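Local coordinates for HmuY protein (Prevotella intermedia, PDB 6R2H) that probably binds heme as a hemophore-like protein of the HmuY family, captured here without its ligand, at residues 15-20 with 28-33; 35-40 with 57-62; 110-115 with 128-133. All coordinates share one frame; numbering follows the deposited sequence.

Interaction 1. Residues 15-20 with 28-33; sequences YDSWIY and FEQQAE
Trp18 and Glu33 are joined by a side-chain hydrogen bond, indole NE1 to carboxylate OE1 at 2.8 Å, with 150° at the hydrogen. The two side chains lie side by side, ring and carboxylate planes 71° apart, and OE1 is met on its anti side. Glu33 reaches the indole because its CG stands opposite the backbone N (chi1 175°) and the chain then bends at chi2; its other oxygen, OE2, accepts a hydrogen bond from Gly35 N, so both carboxylate oxygens are held. Along the backbones, paired bonds link Trp18 with Gln31 and Tyr20 with Glu29, and Glu33 N gives a further bond to Asp16 O (2.8 Å). A water bonded to Tyr20 OH also donates to Ala32 O (3.0 Å) and weakly to Gln31 OE1, while Gln31 NE2 donates to Asp64 O. Packing follows on both faces. Tyr20 crosses Gln31 at a slant, its CE1 3.9 Å from Gln31 CB, and its hydroxyl oxygen lies over a face of the indole, toward the rim. On the face of Ile19 and Gln30, Ile19 CG2 rests 3.7 Å from Phe28 CE2, with Phe8 of strand 6-11 meeting the Phe28 ring edge-to-face. Strands 17-21 and 28-32 thus form an antiparallel beta hairpin at the margin of the four-stranded sheet, 28-32 being one of that sheet's two edge strands.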
# COMPACT_ATOMS: atom_id res chain seq x y z
N TYR A 15 -8.04 -7.93 5.44
CA TYR A 15 -8.11 -7.81 3.99
C TYR A 15 -9.18 -6.83 3.51
O TYR A 15 -9.20 -6.45 2.33
CB TYR A 15 -8.29 -9.19 3.36
CG TYR A 15 -6.96 -9.88 3.17
CD1 TYR A 15 -6.36 -10.57 4.21
CD2 TYR A 15 -6.28 -9.79 1.96
CE1 TYR A 15 -5.12 -11.17 4.04
CE2 TYR A 15 -5.04 -10.39 1.78
CZ TYR A 15 -4.46 -11.09 2.83
OH TYR A 15 -3.24 -11.68 2.66
N ASP A 16 -10.07 -6.41 4.40
CA ASP A 16 -11.17 -5.57 3.92
C ASP A 16 -10.90 -4.10 4.23
O ASP A 16 -11.75 -3.26 3.95
CB ASP A 16 -12.55 -6.08 4.37
CG ASP A 16 -12.75 -6.03 5.87
OD1 ASP A 16 -11.74 -6.12 6.60
OD2 ASP A 16 -13.91 -5.92 6.29
N SER A 17 -9.71 -3.79 4.76
CA SER A 17 -9.48 -2.45 5.27
C SER A 17 -8.15 -1.87 4.79
O SER A 17 -7.24 -2.58 4.37
CB SER A 17 -9.58 -2.40 6.76
OG SER A 17 -10.70 -3.14 7.22
N TRP A 18 -8.09 -0.54 4.89
CA TRP A 18 -6.98 0.30 4.50
C TRP A 18 -6.52 1.11 5.71
O TRP A 18 -7.31 1.39 6.61
CB TRP A 18 -7.44 1.27 3.40
CG TRP A 18 -7.58 0.69 2.03
CD1 TRP A 18 -8.69 0.10 1.49
CD2 TRP A 18 -6.57 0.67 1.00
NE1 TRP A 18 -8.44 -0.28 0.19
CE2 TRP A 18 -7.15 0.05 -0.13
CE3 TRP A 18 -5.24 1.10 0.93
CZ2 TRP A 18 -6.44 -0.14 -1.32
CZ3 TRP A 18 -4.54 0.91 -0.25
CH2 TRP A 18 -5.14 0.30 -1.35
N ILE A 19 -5.25 1.52 5.71
CA ILE A 19 -4.84 2.66 6.52
C ILE A 19 -4.45 3.80 5.58
O ILE A 19 -3.87 3.57 4.52
CB ILE A 19 -3.72 2.28 7.50
CG1 ILE A 19 -2.42 1.90 6.79
CG2 ILE A 19 -4.18 1.21 8.47
CD1 ILE A 19 -1.22 1.81 7.71
N TYR A 20 -4.77 5.03 5.98
CA TYR A 20 -4.49 6.24 5.22
C TYR A 20 -3.57 7.13 6.04
O TYR A 20 -3.94 7.55 7.14
CB TYR A 20 -5.79 6.95 4.84
CG TYR A 20 -6.67 6.19 3.87
CD1 TYR A 20 -7.58 5.25 4.34
CD2 TYR A 20 -6.59 6.40 2.50
CE1 TYR A 20 -8.40 4.55 3.46
CE2 TYR A 20 -7.40 5.70 1.61
CZ TYR A 20 -8.31 4.77 2.10
OH TYR A 20 -9.11 4.07 1.24
N PHE A 28 -2.80 8.72 11.10
CA PHE A 28 -3.46 7.87 10.13
C PHE A 28 -4.90 7.57 10.54
O PHE A 28 -5.28 7.73 11.70
CB PHE A 28 -2.63 6.62 9.84
CG PHE A 28 -2.77 5.50 10.84
CD1 PHE A 28 -2.02 5.49 12.00
CD2 PHE A 28 -3.64 4.45 10.59
CE1 PHE A 28 -2.14 4.43 12.90
CE2 PHE A 28 -3.75 3.39 11.48
CZ PHE A 28 -3.01 3.39 12.64
N GLU A 29 -5.69 7.14 9.55
CA GLU A 29 -7.06 6.74 9.76
C GLU A 29 -7.25 5.37 9.11
O GLU A 29 -6.67 5.08 8.07
CB GLU A 29 -8.00 7.77 9.13
CG GLU A 29 -8.40 8.92 10.02
CD GLU A 29 -9.21 9.97 9.26
OE1 GLU A 29 -8.72 11.10 9.14
OE2 GLU A 29 -10.33 9.65 8.80
N GLN A 30 -8.08 4.52 9.74
CA GLN A 30 -8.43 3.23 9.17
C GLN A 30 -9.79 3.35 8.48
O GLN A 30 -10.66 4.05 8.97
CB GLN A 30 -8.47 2.21 10.30
CG GLN A 30 -9.48 1.10 10.09
CD GLN A 30 -9.15 -0.13 10.89
OE1 GLN A 30 -8.06 -0.25 11.45
NE2 GLN A 30 -10.11 -1.04 10.95
N GLN A 31 -9.96 2.66 7.35
CA GLN A 31 -11.25 2.65 6.67
C GLN A 31 -11.38 1.40 5.79
O GLN A 31 -10.38 0.95 5.24
CB GLN A 31 -11.40 3.94 5.86
CG GLN A 31 -12.77 4.15 5.26
CD GLN A 31 -12.84 5.46 4.51
OE1 GLN A 31 -12.46 5.55 3.34
NE2 GLN A 31 -13.31 6.50 5.18
N ALA A 32 -12.59 0.85 5.65
CA ALA A 32 -12.83 -0.32 4.81
C ALA A 32 -12.68 0.06 3.35
O ALA A 32 -12.94 1.20 2.99
CB ALA A 32 -14.22 -0.88 5.05
N GLU A 33 -12.26 -0.90 2.52
CA GLU A 33 -12.44 -0.79 1.08
C GLU A 33 -13.92 -0.56 0.79
O GLU A 33 -14.78 -1.30 1.27
CB GLU A 33 -12.02 -2.09 0.37
CG GLU A 33 -12.31 -2.07 -1.13
CD GLU A 33 -11.70 -0.88 -1.85
OE1 GLU A 33 -10.48 -0.63 -1.70
OE2 GLU A 33 -12.46 -0.18 -2.56
O HOH W 1 -11.99 3.10 0.93

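Interaction 2. Residues 35-40 with 57-62; sequences GKREFR and PAKGTD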
# COMPACT_ATOMS: atom_id res chain seq x y z
N GLY A 35 -15.26 -0.00 -2.40
CA GLY A 35 -15.59 -0.34 -3.78
C GLY A 35 -16.47 -1.59 -3.87
O GLY A 35 -16.53 -2.38 -2.93
N LYS A 36 -17.18 -1.71 -5.00
CA LYS A 36 -18.01 -2.86 -5.26
C LYS A 36 -17.13 -4.11 -5.31
O LYS A 36 -15.97 -4.05 -5.73
CB LYS A 36 -18.88 -2.66 -6.50
CG LYS A 36 -18.17 -2.64 -7.85
CD LYS A 36 -19.13 -2.62 -9.03
CE LYS A 36 -18.52 -2.08 -10.30
NZ LYS A 36 -19.37 -1.03 -10.93
N ARG A 37 -17.68 -5.22 -4.82
CA ARG A 37 -16.94 -6.47 -4.77
C ARG A 37 -17.52 -7.48 -5.76
O ARG A 37 -18.73 -7.54 -5.98
CB ARG A 37 -16.97 -7.07 -3.37
CG ARG A 37 -16.94 -6.03 -2.27
CD ARG A 37 -17.04 -6.73 -0.95
NE ARG A 37 -16.29 -6.02 0.07
CZ ARG A 37 -16.19 -6.48 1.30
NH1 ARG A 37 -16.82 -7.61 1.62
NH2 ARG A 37 -15.49 -5.82 2.21
N GLU A 38 -16.61 -8.28 -6.33
CA GLU A 38 -16.94 -9.41 -7.19
C GLU A 38 -16.41 -10.66 -6.50
O GLU A 38 -15.23 -10.71 -6.15
CB GLU A 38 -16.27 -9.17 -8.54
CG GLU A 38 -16.83 -9.97 -9.71
CD GLU A 38 -16.41 -9.37 -11.04
OE1 GLU A 38 -15.48 -9.91 -11.68
OE2 GLU A 38 -17.01 -8.35 -11.41
N PHE A 39 -17.30 -11.65 -6.26
CA PHE A 39 -16.82 -12.93 -5.78
C PHE A 39 -16.50 -13.80 -6.98
O PHE A 39 -17.34 -13.98 -7.87
CB PHE A 39 -17.77 -13.55 -4.74
CG PHE A 39 -17.75 -12.79 -3.44
CD1 PHE A 39 -18.57 -11.68 -3.25
CD2 PHE A 39 -16.88 -13.16 -2.42
CE1 PHE A 39 -18.53 -10.96 -2.07
CE2 PHE A 39 -16.85 -12.44 -1.23
CZ PHE A 39 -17.66 -11.34 -1.06
N ARG A 40 -15.26 -14.28 -7.01
CA ARG A 40 -14.74 -14.97 -8.17
C ARG A 40 -14.36 -16.39 -7.77
O ARG A 40 -13.65 -16.57 -6.78
CB ARG A 40 -13.52 -14.21 -8.69
CG ARG A 40 -13.84 -12.81 -9.18
CD ARG A 40 -12.69 -12.18 -9.94
NE ARG A 40 -12.99 -10.79 -10.29
CZ ARG A 40 -12.06 -9.85 -10.44
NH1 ARG A 40 -10.79 -10.15 -10.27
NH2 ARG A 40 -12.42 -8.61 -10.76
N PRO A 57 -22.64 -4.50 -3.66
CA PRO A 57 -22.48 -3.13 -4.16
C PRO A 57 -21.47 -2.39 -3.29
O PRO A 57 -21.18 -2.81 -2.16
CB PRO A 57 -23.89 -2.53 -3.97
CG PRO A 57 -24.48 -3.32 -2.83
CD PRO A 57 -23.94 -4.72 -3.01
N ALA A 58 -20.94 -1.29 -3.84
CA ALA A 58 -20.02 -0.41 -3.14
C ALA A 58 -20.72 0.17 -1.92
O ALA A 58 -21.93 0.42 -1.95
CB ALA A 58 -19.56 0.68 -4.08
N LYS A 59 -19.94 0.39 -0.86
CA LYS A 59 -20.45 0.88 0.41
C LYS A 59 -20.16 2.37 0.55
O LYS A 59 -20.42 2.97 1.60
CB LYS A 59 -19.72 0.21 1.58
CG LYS A 59 -19.61 -1.30 1.63
CD LYS A 59 -18.50 -1.71 2.57
CE LYS A 59 -18.48 -3.18 2.92
NZ LYS A 59 -17.17 -3.54 3.50
N GLY A 60 -19.58 2.96 -0.50
CA GLY A 60 -19.19 4.36 -0.51
C GLY A 60 -18.49 4.74 -1.82
O GLY A 60 -18.48 3.97 -2.78
N THR A 61 -17.92 5.95 -1.84
CA THR A 61 -17.18 6.46 -2.99
C THR A 61 -15.93 7.17 -2.49
O THR A 61 -15.72 7.30 -1.29
CB THR A 61 -18.05 7.43 -3.80
OG1 THR A 61 -18.26 8.57 -2.98
CG2 THR A 61 -19.38 6.84 -4.23
N ASP A 62 -15.12 7.66 -3.43
CA ASP A 62 -13.88 8.37 -3.10
C ASP A 62 -14.18 9.61 -2.25
O ASP A 62 -13.32 10.07 -1.50
CB ASP A 62 -13.03 8.62 -4.34
CG ASP A 62 -12.26 7.39 -4.83
OD1 ASP A 62 -12.54 6.27 -4.33
OD2 ASP A 62 -11.37 7.57 -5.70
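Ala58 touches the backbone entering strand 37-42 with its methyl group: CB lies 3.5 Å from Lys36 N and 3.8 Å from Gly35 C. In return Lys36 CB sits 3.6 Å from Ala58 N, so each residue lays its first side-chain carbon against the other's main chain, and the two CA atoms are only 3.8 Å apart. The rest of the Lys36 chain leads away from this meeting point. Arg37 and Lys59 make the second touch, slantwise: Lys59 CE lies 4.0 Å above one face of the guanidinium, offset toward its rim, and NZ comes 3.1 Å from Arg37 NH2. Both groups are normally positive and both nitrogens are donors, so no hydrogen bond joins them and the approach is probably unfavourable by itself. Lys59 gets there with a chain extended beyond CG, the aliphatic part running past Leu34. The setting is the open end of a beta hairpin: strand 37-42 pairs antiparallel with 50-56, one of the two edge strands of the nine-stranded sheet, and 57-62 is the loop that leaves it. Backbone hydrogen bonding between Arg37 and Glu56 pairs the strands just inside this contact, and Glu56 OE2 forms a long, weak ion pair with Arg37 NH1. Arg37 also packs on Val114, Val128 and Asp16. Farther along the loop, Thr61 N is bonded to Asp64 OD1.

Interaction 3. Residues 110-115 with 128-133; sequences ADIVVD and VKTMLN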
# COMPACT_ATOMS: atom_id res chain seq x y z
N ALA A 110 -5.81 -1.69 -10.54
CA ALA A 110 -5.41 -2.97 -10.00
C ALA A 110 -6.55 -3.53 -9.15
O ALA A 110 -7.34 -2.78 -8.59
CB ALA A 110 -4.12 -2.85 -9.20
N ASP A 111 -6.62 -4.86 -9.07
CA ASP A 111 -7.57 -5.53 -8.20
C ASP A 111 -6.86 -5.89 -6.90
O ASP A 111 -5.69 -6.27 -6.93
CB ASP A 111 -8.11 -6.81 -8.84
CG ASP A 111 -8.87 -6.58 -10.14
OD1 ASP A 111 -9.35 -5.46 -10.34
OD2 ASP A 111 -8.99 -7.54 -10.93
N ILE A 112 -7.57 -5.75 -5.78
CA ILE A 112 -7.07 -6.18 -4.48
C ILE A 112 -7.99 -7.28 -3.95
O ILE A 112 -9.13 -7.41 -4.39
CB ILE A 112 -6.96 -5.00 -3.48
CG1 ILE A 112 -8.31 -4.33 -3.22
CG2 ILE A 112 -5.87 -4.00 -3.88
CD1 ILE A 112 -8.39 -3.59 -1.90
N VAL A 113 -7.46 -8.06 -3.00
CA VAL A 113 -8.24 -9.07 -2.32
C VAL A 113 -8.85 -8.48 -1.05
O VAL A 113 -8.11 -8.11 -0.15
CB VAL A 113 -7.36 -10.29 -1.98
CG1 VAL A 113 -8.14 -11.36 -1.21
CG2 VAL A 113 -6.76 -10.89 -3.24
N VAL A 114 -10.19 -8.44 -0.99
CA VAL A 114 -10.91 -7.91 0.16
C VAL A 114 -11.45 -9.01 1.07
O VAL A 114 -11.73 -8.74 2.24
CB VAL A 114 -12.00 -6.87 -0.19
CG1 VAL A 114 -11.41 -5.58 -0.73
CG2 VAL A 114 -13.05 -7.43 -1.13
N ASP A 115 -11.63 -10.23 0.55
CA ASP A 115 -12.25 -11.30 1.32
C ASP A 115 -11.65 -12.64 0.90
O ASP A 115 -11.87 -13.09 -0.23
CB ASP A 115 -13.77 -11.36 1.14
CG ASP A 115 -14.48 -12.29 2.12
OD1 ASP A 115 -13.81 -13.14 2.75
OD2 ASP A 115 -15.72 -12.13 2.29
N VAL A 128 -11.76 -6.39 -5.42
CA VAL A 128 -12.26 -5.05 -5.74
C VAL A 128 -11.28 -4.38 -6.69
O VAL A 128 -10.06 -4.43 -6.48
CB VAL A 128 -12.50 -4.22 -4.46
CG1 VAL A 128 -12.87 -2.77 -4.74
CG2 VAL A 128 -13.54 -4.85 -3.57
N LYS A 129 -11.82 -3.77 -7.75
CA LYS A 129 -11.02 -3.01 -8.70
C LYS A 129 -10.77 -1.61 -8.12
O LYS A 129 -11.71 -0.85 -7.89
CB LYS A 129 -11.67 -2.94 -10.09
CG LYS A 129 -10.73 -2.43 -11.17
CD LYS A 129 -11.32 -2.36 -12.54
CE LYS A 129 -10.52 -1.45 -13.44
NZ LYS A 129 -11.35 -0.85 -14.51
N THR A 130 -9.49 -1.30 -7.89
CA THR A 130 -9.08 -0.04 -7.30
C THR A 130 -7.86 0.52 -8.04
O THR A 130 -7.67 0.22 -9.22
CB THR A 130 -8.88 -0.19 -5.79
OG1 THR A 130 -8.64 1.13 -5.29
CG2 THR A 130 -7.74 -1.15 -5.46
N MET A 131 -7.06 1.34 -7.34
CA MET A 131 -5.82 1.89 -7.88
C MET A 131 -4.68 1.53 -6.94
O MET A 131 -4.81 1.70 -5.73
CB MET A 131 -5.91 3.42 -7.95
CG MET A 131 -6.90 3.94 -8.98
SD MET A 131 -6.32 3.72 -10.67
CE MET A 131 -5.33 5.19 -10.92
N LEU A 132 -3.57 1.02 -7.48
CA LEU A 132 -2.40 0.76 -6.66
C LEU A 132 -1.19 1.40 -7.32
O LEU A 132 -1.20 1.62 -8.53
CB LEU A 132 -2.15 -0.74 -6.53
CG LEU A 132 -3.13 -1.55 -5.68
CD1 LEU A 132 -2.56 -2.95 -5.46
CD2 LEU A 132 -3.42 -0.89 -4.34
N ASN A 133 -0.14 1.65 -6.53
CA ASN A 133 1.13 2.11 -7.05
C ASN A 133 2.10 0.94 -7.08
O ASN A 133 2.50 0.44 -6.03
CB ASN A 133 1.75 3.24 -6.22
CG ASN A 133 2.96 3.83 -6.91
OD1 ASN A 133 4.05 3.24 -6.89
ND2 ASN A 133 2.78 4.99 -7.52
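Ala110 and Thr130 exchange two backbone hydrogen bonds. Thr130 N meets Ala110 O at 2.7 Å, whereas Ala110 N approaches Thr130 O at 3.0 Å from well above the carbonyl plane, 46° out of it. Ile112 and Val128 repeat the exchange with more even geometry, Ile112 N to Val128 O at 2.9 Å and Val128 N to Ile112 O at 3.0 Å; Val128 O also takes a CA-H contact from Asp111. Between these pairs, Asp111 OD1 lies 3.4 Å from Lys129 CG, a contact with the aliphatic chain and not with the distant NZ; Asp111 OD2 is paired with Arg40 NH1 in a salt bridge. At the segment ends, Asn133 ND2 is bonded to Val105 O and Asp107 OD1, Asn133 OD1 to Met136 N, and Asp115 OD1 to Ser117 OG. On the face of Ala110 and Ile112, Ile112 CG2 meets Thr130 CG2 and Leu132 CD1, and both methyl groups of Val114 touch Val128 CG2. Farther on, Val114 and Asp115 both face Gly126 in a classic beta bulge. These strands, 105-115 and 124-132, are connected through helix 119-122; Glu33 packs over Ile112, Val114 and Val128, and strand 37-42 flanks 124-132 on its other edge.

In the fold
From the N terminus, interaction 1 comes first, closing the short loop between strands 17-21 and 28-32 of the four-stranded sheet. The chain passes straight on into strand 37-42, where interaction 2 closes the excursion through strand 50-56 and returns the following loop to residues 35-37. Interaction 3, later still, closes the connection containing helix 119-122 within the nine-stranded sheet. The three loops succeed one another without nesting or crossing, yet they meet in space. Strands 37-42 and 124-132 are sheet neighbours, which brings interactions 2 and 3 together, while Asp16 and Glu33 carry interaction 1 against both, linking the smaller sheet to the larger.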